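Local coordinates for protein transcriptional repressor, TetR family (Thermus thermophilus, PDB 3ANP) that binds lauroyl-CoA and represses transcription as a TetR-family regulator that controls fatty acid degradation, probably by binding DNA through a helix-turn-helix motif, at residues A[48-51]-A[55-58]. Numbering follows the deposited sequence.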
loop_
_atom_site.group_PDB
_atom_site.type_symbol
_atom_site.label_atom_id
_atom_site.label_comp_id
_atom_site.label_asym_id
_atom_site.label_seq_id
_atom_site.Cartn_x
_atom_site.Cartn_y
_atom_site.Cartn_z
ATOM N N ASN A 48 6.954 22.679 -19.646
ATOM C CA ASN A 48 6.069 23.717 -19.141
ATOM C C ASN A 48 4.691 23.123 -18.915
ATOM O O ASN A 48 3.988 23.506 -17.984
ATOM C CB ASN A 48 5.967 24.898 -20.122
ATOM C CG ASN A 48 7.224 25.737 -20.146
ATOM O OD1 ASN A 48 7.891 25.886 -19.125
ATOM N ND2 ASN A 48 7.545 26.302 -21.302
ATOM N N TYR A 49 4.313 22.169 -19.759
ATOM C CA TYR A 49 2.999 21.533 -19.635
ATOM C C TYR A 49 2.994 20.337 -18.680
ATOM O O TYR A 49 2.025 20.136 -17.942
ATOM C CB TYR A 49 2.505 21.104 -21.020
ATOM C CG TYR A 49 1.957 22.278 -21.816
ATOM C CD1 TYR A 49 0.594 22.581 -21.794
ATOM C CD2 TYR A 49 2.812 23.122 -22.531
ATOM C CE1 TYR A 49 0.086 23.700 -22.461
ATOM C CE2 TYR A 49 2.321 24.239 -23.206
ATOM C CZ TYR A 49 0.955 24.519 -23.164
ATOM O OH TYR A 49 0.456 25.612 -23.821
ATOM N N TYR A 50 4.080 19.564 -18.706
ATOM C CA TYR A 50 4.273 18.372 -17.871
ATOM C C TYR A 50 5.702 18.431 -17.312
ATOM O O TYR A 50 6.653 18.040 -17.979
ATOM C CB TYR A 50 4.081 17.106 -18.728
ATOM C CG TYR A 50 2.640 16.907 -19.174
ATOM C CD1 TYR A 50 1.669 16.444 -18.272
ATOM C CD2 TYR A 50 2.238 17.218 -20.479
ATOM C CE1 TYR A 50 0.343 16.303 -18.646
ATOM C CE2 TYR A 50 0.899 17.072 -20.867
ATOM C CZ TYR A 50 -0.040 16.619 -19.944
ATOM O OH TYR A 50 -1.369 16.506 -20.291
ATOM N N PRO A 51 5.861 18.933 -16.079
ATOM C CA PRO A 51 7.149 19.080 -15.388
ATOM C C PRO A 51 7.970 17.808 -15.267
ATOM O O PRO A 51 9.188 17.863 -15.117
ATOM C CB PRO A 51 6.750 19.643 -14.022
ATOM C CG PRO A 51 5.474 20.348 -14.297
ATOM C CD PRO A 51 4.762 19.400 -15.220
ATOM N N ALA A 55 3.681 13.030 -14.821
ATOM C CA ALA A 55 2.532 13.916 -14.780
ATOM C C ALA A 55 1.603 13.561 -15.952
ATOM O O ALA A 55 0.395 13.760 -15.872
ATOM C CB ALA A 55 2.983 15.396 -14.857
ATOM N N VAL A 56 2.164 13.039 -17.040
ATOM C CA VAL A 56 1.323 12.637 -18.175
ATOM C C VAL A 56 0.469 11.445 -17.728
ATOM O O VAL A 56 -0.748 11.419 -17.942
ATOM C CB VAL A 56 2.165 12.208 -19.419
ATOM C CG1 VAL A 56 1.242 11.652 -20.500
ATOM C CG2 VAL A 56 2.948 13.413 -19.982
ATOM N N LEU A 57 1.103 10.457 -17.099
ATOM C CA LEU A 57 0.372 9.277 -16.638
ATOM C C LEU A 57 -0.703 9.648 -15.612
ATOM O O LEU A 57 -1.778 9.053 -15.591
ATOM C CB LEU A 57 1.343 8.253 -16.040
ATOM C CG LEU A 57 2.462 7.754 -16.960
ATOM C CD1 LEU A 57 3.409 6.859 -16.153
ATOM C CD2 LEU A 57 1.873 6.986 -18.163
ATOM N N LEU A 58 -0.428 10.633 -14.760
ATOM C CA LEU A 58 -1.429 11.034 -13.778
ATOM C C LEU A 58 -2.650 11.589 -14.492
ATOM O O LEU A 58 -3.774 11.347 -14.075
ATOM C CB LEU A 58 -0.877 12.081 -12.825
ATOM C CG LEU A 58 0.220 11.551 -11.895
ATOM C CD1 LEU A 58 0.689 12.703 -11.018
ATOM C CD2 LEU A 58 -0.302 10.392 -11.040
#
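Tyr50 lays its ring against the first turn of helix 54-77, meeting Val56 with a face and Ala55 with an edge, where the predicted helix-turn-helix of this TetR-family repressor gives way to the next helix. Val56 supplies the closest approach: its CG2 methyl stands over the ring in a CH-pi contact, 3.8 Å from the Tyr50 ring centroid and 18° off the normal, displaced toward the rim so that CG2 lies 3.6 Å from Tyr50 CG. The valine's chi1 of 173° sets CG1 anti to the backbone N and leaves CG2 as the branch directed at the ring. At the edge, in the plane of the ring, Ala55 CB sits 3.8 Å from Tyr50 CD1; a single methyl suits this spot because CD1 also comes within 3.7 Å of the Ala55 carbonyl carbon, bringing the ring close to the helix backbone. Pro51 adds a looser touch, its CD 4.4 Å from Ala55 CB.

No hydrogen bond joins the two segments, whose contact is apolar packing; the polar tie from Tyr50 to helix 54-77 is made further along, at Asp59. Tyr50 is the first residue to leave helical geometry after helix 43-49, and the turn through Pro51 brings the chain round to the next helix. The buried aromatic carbons of Tyr50 suit this packing, while its hydroxyl bonds to Asp59 one turn beyond Ala55. Replacing the tyrosine by an alanine is likely to open a gap beside Val56 CG2 and to leave Asp59 without its hydroxyl partner. From helix 3-25, Phe15 touches the tyrosine, Arg11 makes a cation-pi contact with it, and Phe22 packs on Val56. Further out along the ring, Tyr50 CE1 still lies 3.8 Å from Val56 CA.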